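Local coordinates for DegV family protein (Streptococcus agalactiae, PDB 3LUP), which binds a fatty acid, elaidic acid in this crystal, and may play a part in lipid transport or fatty acid metabolism, at residues L8-I20 with T123-L135. Residues are numbered along the deposited sequence; the frame is centred on the assembly and turned at random.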
ATOM      1  N   LEU A   8     -10.312  13.773  -1.343  1.00 30.92           N
ATOM      2  CA  LEU A   8      -9.530  12.615  -0.978  1.00 31.80           C
ATOM      3  C   LEU A   8      -8.062  12.738  -1.320  1.00 32.13           C
ATOM      4  O   LEU A   8      -7.690  12.958  -2.479  1.00 31.97           O
ATOM      5  CB  LEU A   8     -10.133  11.317  -1.534  1.00 31.92           C
ATOM      6  CG  LEU A   8     -10.920  10.680  -0.392  1.00 32.44           C
ATOM      7  CD1 LEU A   8     -12.396  10.982  -0.539  1.00 31.97           C
ATOM      8  CD2 LEU A   8     -10.655   9.194  -0.260  1.00 32.12           C
ATOM      9  N   ILE A   9      -7.227  12.610  -0.291  1.00 32.45           N
ATOM     10  CA  ILE A   9      -5.786  12.661  -0.507  1.00 33.02           C
ATOM     11  C   ILE A   9      -5.105  11.331  -0.175  1.00 33.05           C
ATOM     12  O   ILE A   9      -5.404  10.669   0.845  1.00 32.37           O
ATOM     13  CB  ILE A   9      -5.096  13.846   0.228  1.00 33.08           C
ATOM     14  CG1 ILE A   9      -5.676  15.181  -0.223  1.00 34.40           C
ATOM     15  CG2 ILE A   9      -3.627  13.903  -0.105  1.00 32.79           C
ATOM     16  CD1 ILE A   9      -6.897  15.615   0.522  1.00 36.96           C
ATOM     17  N   THR A  10      -4.200  10.961  -1.074  1.00 32.92           N
ATOM     18  CA  THR A  10      -3.429   9.748  -0.956  1.00 33.06           C
ATOM     19  C   THR A  10      -2.049   9.978  -1.542  1.00 32.89           C
ATOM     20  O   THR A  10      -1.731  11.088  -1.934  1.00 32.92           O
ATOM     21  CB  THR A  10      -4.136   8.560  -1.648  1.00 33.08           C
ATOM     22  OG1 THR A  10      -3.375   7.363  -1.414  1.00 33.94           O
ATOM     23  CG2 THR A  10      -4.285   8.802  -3.142  1.00 32.22           C
ATOM     24  N   ASP A  11      -1.230   8.936  -1.588  1.00 32.95           N
ATOM     25  CA  ASP A  11       0.093   9.053  -2.161  1.00 33.62           C
ATOM     26  C   ASP A  11       0.235   8.013  -3.253  1.00 33.43           C
ATOM     27  O   ASP A  11      -0.636   7.179  -3.427  1.00 33.64           O
ATOM     28  CB  ASP A  11       1.175   8.918  -1.084  1.00 33.76           C
ATOM     29  CG  ASP A  11       0.984   7.680  -0.212  1.00 36.66           C
ATOM     30  OD1 ASP A  11       0.962   6.545  -0.770  1.00 36.80           O
ATOM     31  OD2 ASP A  11       0.851   7.856   1.032  1.00 38.19           O
ATOM     32  N   THR A  12       1.324   8.082  -4.002  1.00 33.54           N
ATOM     33  CA  THR A  12       1.506   7.222  -5.162  1.00 33.57           C
ATOM     34  C   THR A  12       1.784   5.746  -4.817  1.00 33.76           C
ATOM     35  O   THR A  12       1.853   4.913  -5.722  1.00 33.92           O
ATOM     36  CB  THR A  12       2.602   7.747  -6.090  1.00 33.19           C
ATOM     37  OG1 THR A  12       3.837   7.760  -5.378  1.00 34.45           O
ATOM     38  CG2 THR A  12       2.277   9.150  -6.562  1.00 32.68           C
ATOM     39  N   SER A  13       1.905   5.417  -3.530  1.00 33.74           N
ATOM     40  CA  SER A  13       2.052   4.019  -3.123  1.00 33.84           C
ATOM     41  C   SER A  13       0.717   3.279  -3.158  1.00 33.70           C
ATOM     42  O   SER A  13       0.683   2.056  -3.186  1.00 33.88           O
ATOM     43  CB  SER A  13       2.695   3.904  -1.736  1.00 34.13           C
ATOM     44  OG  SER A  13       1.728   4.002  -0.690  1.00 35.31           O
ATOM     45  N   ALA A  14      -0.384   4.023  -3.142  1.00 33.71           N
ATOM     46  CA  ALA A  14      -1.724   3.435  -3.263  1.00 33.54           C
ATOM     47  C   ALA A  14      -1.956   2.991  -4.696  1.00 33.22           C
ATOM     48  O   ALA A  14      -1.646   3.725  -5.631  1.00 33.95           O
ATOM     49  CB  ALA A  14      -2.764   4.436  -2.865  1.00 33.22           C
ATOM     50  N   TYR A  15      -2.478   1.791  -4.884  1.00 32.78           N
ATOM     51  CA  TYR A  15      -2.820   1.366  -6.226  1.00 32.70           C
ATOM     52  C   TYR A  15      -4.291   1.633  -6.455  1.00 32.97           C
ATOM     53  O   TYR A  15      -5.158   0.966  -5.884  1.00 32.64           O
ATOM     54  CB  TYR A  15      -2.471  -0.096  -6.461  1.00 32.38           C
ATOM     55  CG  TYR A  15      -2.680  -0.504  -7.892  1.00 33.32           C
ATOM     56  CD1 TYR A  15      -1.610  -0.573  -8.776  1.00 34.27           C
ATOM     57  CD2 TYR A  15      -3.957  -0.807  -8.375  1.00 33.50           C
ATOM     58  CE1 TYR A  15      -1.805  -0.935 -10.108  1.00 33.89           C
ATOM     59  CE2 TYR A  15      -4.157  -1.165  -9.691  1.00 33.22           C
ATOM     60  CZ  TYR A  15      -3.076  -1.229 -10.551  1.00 33.85           C
ATOM     61  OH  TYR A  15      -3.264  -1.595 -11.860  1.00 35.50           O
ATOM     62  N   LEU A  16      -4.555   2.627  -7.294  1.00 34.05           N
ATOM     63  CA  LEU A  16      -5.909   3.156  -7.497  1.00 35.12           C
ATOM     64  C   LEU A  16      -6.700   2.398  -8.560  1.00 35.95           C
ATOM     65  O   LEU A  16      -6.229   2.260  -9.698  1.00 35.69           O
ATOM     66  CB  LEU A  16      -5.866   4.647  -7.844  1.00 34.65           C
ATOM     67  CG  LEU A  16      -5.360   5.589  -6.747  1.00 35.50           C
ATOM     68  CD1 LEU A  16      -5.316   7.023  -7.250  1.00 34.74           C
ATOM     69  CD2 LEU A  16      -6.178   5.496  -5.435  1.00 36.27           C
ATOM     70  N   PRO A  17      -7.909   1.913  -8.187  1.00 37.01           N
ATOM     71  CA  PRO A  17      -8.816   1.262  -9.148  1.00 38.13           C
ATOM     72  C   PRO A  17      -8.961   2.100 -10.425  1.00 39.41           C
ATOM     73  O   PRO A  17      -8.753   3.313 -10.389  1.00 39.82           O
ATOM     74  CB  PRO A  17     -10.151   1.191  -8.383  1.00 37.94           C
ATOM     75  CG  PRO A  17      -9.767   1.205  -6.934  1.00 37.18           C
ATOM     76  CD  PRO A  17      -8.486   1.979  -6.823  1.00 36.50           C
ATOM     77  N   GLU A  18      -9.297   1.471 -11.544  1.00 41.02           N
ATOM     78  CA  GLU A  18      -9.402   2.205 -12.815  1.00 42.85           C
ATOM     79  C   GLU A  18     -10.432   3.362 -12.760  1.00 43.67           C
ATOM     80  O   GLU A  18     -10.148   4.484 -13.218  1.00 43.63           O
ATOM     81  CB  GLU A  18      -9.682   1.225 -14.019  1.00 42.72           C
ATOM     82  N   ALA A  19     -11.596   3.078 -12.164  1.00 44.87           N
ATOM     83  CA  ALA A  19     -12.731   4.026 -12.075  1.00 45.96           C
ATOM     84  C   ALA A  19     -12.435   5.298 -11.275  1.00 46.49           C
ATOM     85  O   ALA A  19     -13.014   6.354 -11.547  1.00 46.93           O
ATOM     86  CB  ALA A  19     -13.975   3.321 -11.503  1.00 46.04           C
ATOM     87  N   ILE A  20     -11.528   5.177 -10.302  1.00 46.96           N
ATOM     88  CA  ILE A  20     -11.167   6.252  -9.356  1.00 47.04           C
ATOM     89  C   ILE A  20      -9.958   7.101  -9.787  1.00 47.12           C
ATOM     90  O   ILE A  20      -9.830   8.253  -9.368  1.00 47.36           O
ATOM     91  CB  ILE A  20     -10.983   5.654  -7.925  1.00 47.00           C
ATOM     92  CG1 ILE A  20     -12.341   5.539  -7.219  1.00 47.85           C
ATOM     93  CG2 ILE A  20      -9.959   6.401  -7.069  1.00 46.37           C
ATOM     94  CD1 ILE A  20     -13.543   6.183  -7.928  1.00 47.80           C
ATOM     95  N   THR A 123      -0.830  -0.432   2.191  1.00 29.32           N
ATOM     96  CA  THR A 123      -0.381   0.334   1.045  1.00 29.91           C
ATOM     97  C   THR A 123      -0.807  -0.406  -0.211  1.00 29.85           C
ATOM     98  O   THR A 123      -1.602  -1.327  -0.129  1.00 30.22           O
ATOM     99  CB  THR A 123       1.161   0.615   1.104  1.00 30.23           C
ATOM    100  OG1 THR A 123       1.511   1.572   0.103  1.00 30.70           O
ATOM    101  CG2 THR A 123       1.988  -0.656   0.921  1.00 29.74           C
ATOM    102  N   SER A 124      -0.300  -0.005  -1.369  1.00 30.62           N
ATOM    103  CA  SER A 124      -0.649  -0.670  -2.625  1.00 31.23           C
ATOM    104  C   SER A 124      -2.181  -0.709  -2.788  1.00 31.76           C
ATOM    105  O   SER A 124      -2.845   0.310  -2.542  1.00 32.02           O
ATOM    106  CB  SER A 124      -0.021  -2.071  -2.679  1.00 31.04           C
ATOM    107  OG  SER A 124      -0.345  -2.737  -3.885  1.00 32.00           O
ATOM    108  N   ALA A 125      -2.731  -1.874  -3.145  1.00 31.72           N
ATOM    109  CA  ALA A 125      -4.109  -1.987  -3.630  1.00 32.15           C
ATOM    110  C   ALA A 125      -5.213  -1.828  -2.573  1.00 32.73           C
ATOM    111  O   ALA A 125      -6.257  -1.217  -2.858  1.00 32.71           O
ATOM    112  CB  ALA A 125      -4.288  -3.272  -4.410  1.00 31.77           C
ATOM    113  N   PRO A 126      -5.014  -2.399  -1.361  1.00 33.00           N
ATOM    114  CA  PRO A 126      -5.964  -2.120  -0.283  1.00 32.63           C
ATOM    115  C   PRO A 126      -6.110  -0.630   0.013  1.00 32.18           C
ATOM    116  O   PRO A 126      -7.225  -0.163   0.260  1.00 31.93           O
ATOM    117  CB  PRO A 126      -5.345  -2.863   0.907  1.00 32.68           C
ATOM    118  CG  PRO A 126      -4.760  -4.059   0.295  1.00 32.30           C
ATOM    119  CD  PRO A 126      -4.134  -3.529  -0.991  1.00 33.27           C
ATOM    120  N   GLN A 127      -4.992   0.095  -0.021  1.00 31.72           N
ATOM    121  CA  GLN A 127      -5.001   1.535   0.170  1.00 31.82           C
ATOM    122  C   GLN A 127      -5.901   2.195  -0.879  1.00 31.56           C
ATOM    123  O   GLN A 127      -6.764   3.012  -0.538  1.00 31.89           O
ATOM    124  CB  GLN A 127      -3.580   2.091   0.071  1.00 32.29           C
ATOM    125  CG  GLN A 127      -3.289   3.326   0.950  1.00 33.51           C
ATOM    126  CD  GLN A 127      -1.966   3.992   0.594  1.00 34.72           C
ATOM    127  OE1 GLN A 127      -0.981   3.327   0.279  1.00 36.08           O
ATOM    128  NE2 GLN A 127      -1.943   5.308   0.633  1.00 36.70           N
ATOM    129  N   GLY A 128      -5.725   1.805  -2.142  1.00 30.99           N
ATOM    130  CA  GLY A 128      -6.426   2.413  -3.259  1.00 30.19           C
ATOM    131  C   GLY A 128      -7.890   2.094  -3.171  1.00 30.39           C
ATOM    132  O   GLY A 128      -8.744   2.948  -3.428  1.00 30.36           O
ATOM    133  N   ASN A 129      -8.179   0.857  -2.793  1.00 30.67           N
ATOM    134  CA  ASN A 129      -9.548   0.428  -2.514  1.00 30.89           C
ATOM    135  C   ASN A 129     -10.224   1.259  -1.425  1.00 30.62           C
ATOM    136  O   ASN A 129     -11.393   1.565  -1.544  1.00 30.26           O
ATOM    137  CB  ASN A 129      -9.579  -1.045  -2.120  1.00 31.49           C
ATOM    138  CG  ASN A 129      -9.315  -1.992  -3.300  1.00 32.65           C
ATOM    139  OD1 ASN A 129      -9.103  -3.187  -3.088  1.00 34.56           O
ATOM    140  ND2 ASN A 129      -9.346  -1.471  -4.534  1.00 32.47           N
ATOM    141  N   LEU A 130      -9.482   1.640  -0.383  1.00 30.49           N
ATOM    142  CA  LEU A 130     -10.028   2.517   0.656  1.00 30.54           C
ATOM    143  C   LEU A 130     -10.480   3.856   0.101  1.00 30.47           C
ATOM    144  O   LEU A 130     -11.537   4.361   0.460  1.00 30.32           O
ATOM    145  CB  LEU A 130      -9.030   2.739   1.793  1.00 30.41           C
ATOM    146  CG  LEU A 130      -8.838   1.547   2.733  1.00 30.64           C
ATOM    147  CD1 LEU A 130      -7.691   1.832   3.699  1.00 29.84           C
ATOM    148  CD2 LEU A 130     -10.118   1.177   3.474  1.00 28.26           C
ATOM    149  N   VAL A 131      -9.660   4.427  -0.768  1.00 30.73           N
ATOM    150  CA  VAL A 131      -9.982   5.678  -1.427  1.00 30.88           C
ATOM    151  C   VAL A 131     -11.290   5.516  -2.192  1.00 31.45           C
ATOM    152  O   VAL A 131     -12.261   6.223  -1.930  1.00 31.88           O
ATOM    153  CB  VAL A 131      -8.831   6.106  -2.370  1.00 31.14           C
ATOM    154  CG1 VAL A 131      -9.219   7.309  -3.216  1.00 29.80           C
ATOM    155  CG2 VAL A 131      -7.545   6.372  -1.562  1.00 30.52           C
ATOM    156  N   ARG A 132     -11.310   4.558  -3.113  1.00 31.82           N
ATOM    157  CA  ARG A 132     -12.507   4.192  -3.845  1.00 32.10           C
ATOM    158  C   ARG A 132     -13.732   3.970  -2.935  1.00 32.52           C
ATOM    159  O   ARG A 132     -14.811   4.484  -3.219  1.00 32.92           O
ATOM    160  CB  ARG A 132     -12.207   2.948  -4.676  1.00 31.97           C
ATOM    161  CG  ARG A 132     -13.225   2.600  -5.730  1.00 32.37           C
ATOM    162  CD  ARG A 132     -14.350   1.741  -5.186  1.00 33.89           C
ATOM    163  NE  ARG A 132     -13.840   0.610  -4.416  1.00 34.50           N
ATOM    164  CZ  ARG A 132     -13.413  -0.532  -4.946  1.00 35.21           C
ATOM    165  NH1 ARG A 132     -12.978  -1.504  -4.152  1.00 36.48           N
ATOM    166  NH2 ARG A 132     -13.416  -0.707  -6.264  1.00 34.79           N
ATOM    167  N   ASN A 133     -13.570   3.201  -1.862  1.00 33.03           N
ATOM    168  CA  ASN A 133     -14.665   2.943  -0.921  1.00 33.77           C
ATOM    169  C   ASN A 133     -15.228   4.224  -0.332  1.00 34.77           C
ATOM    170  O   ASN A 133     -16.445   4.429  -0.318  1.00 34.65           O
ATOM    171  CB  ASN A 133     -14.237   1.992   0.207  1.00 33.09           C
ATOM    172  CG  ASN A 133     -13.991   0.590  -0.286  1.00 32.59           C
ATOM    173  OD1 ASN A 133     -14.109   0.319  -1.478  1.00 32.78           O
ATOM    174  ND2 ASN A 133     -13.628  -0.311   0.620  1.00 30.66           N
ATOM    175  N   ALA A 134     -14.336   5.091   0.135  1.00 36.10           N
ATOM    176  CA  ALA A 134     -14.746   6.337   0.755  1.00 37.88           C
ATOM    177  C   ALA A 134     -15.523   7.178  -0.248  1.00 39.30           C
ATOM    178  O   ALA A 134     -16.462   7.881   0.117  1.00 39.36           O
ATOM    179  CB  ALA A 134     -13.543   7.097   1.274  1.00 37.77           C
ATOM    180  N   LEU A 135     -15.137   7.082  -1.517  1.00 41.26           N
ATOM    181  CA  LEU A 135     -15.835   7.783  -2.593  1.00 43.12           C
ATOM    182  C   LEU A 135     -17.280   7.348  -2.778  1.00 44.10           C
ATOM    183  O   LEU A 135     -18.169   8.197  -2.841  1.00 43.97           O
ATOM    184  CB  LEU A 135     -15.074   7.657  -3.910  1.00 43.26           C
ATOM    185  CG  LEU A 135     -14.312   8.909  -4.344  1.00 44.28           C
ATOM    186  CD1 LEU A 135     -13.191   9.251  -3.396  1.00 44.23           C
ATOM    187  CD2 LEU A 135     -13.780   8.695  -5.743  1.00 45.32           C
TER
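Leu8 to Asp11, the end of strand 6-11, run antiparallel to helix 124-135, 173° between directions and 9.6 Å between axes, and the chain then turns back beside the start of that helix. There Tyr15 N donates to Ser124 O at 2.8 Å, in a nearly straight bond that comes from above the carbonyl plane. Ser124 O also accepts from Gly128 N, so two backbone donors share it. Gly128 lets the loop come close: Tyr15 O lies 3.3 Å from Gly128 CA, in a CA-H...O contact.

Gln127 reaches out from the helix with an extended chain, and the methyl of Ala14 rests against its amide carbon. Thr123 OG1 meets Gln127 OE1 almost head-on, in line with the C=O bond (168°). Asp11 CG sits between its backbone N and carbonyl carbon (chi1 51°), which brings OD1 to Ser13 N in an Asx turn and to a weak bond from Gln127 NE2. The main partner of NE2 is Leu90 O, which Thr10 OG1 shares. Further along, Val131 CG1 sits between Leu8 CD2 (3.8 Å) and Ile20 CG2 (4.0 Å). Pro17 CG lies over one face of the Arg132 guanidinium, whose NE donates in plane to Asn133 OD1.

This is a helix packed on the parallel sheet of strands 26-29, 6-11, 86-89 and 114-116 in the DegV fold, with Thr123 at the elaidic acid pocket. Helix 144-155 lies against Leu130 and strand 230-236 beside Ala125.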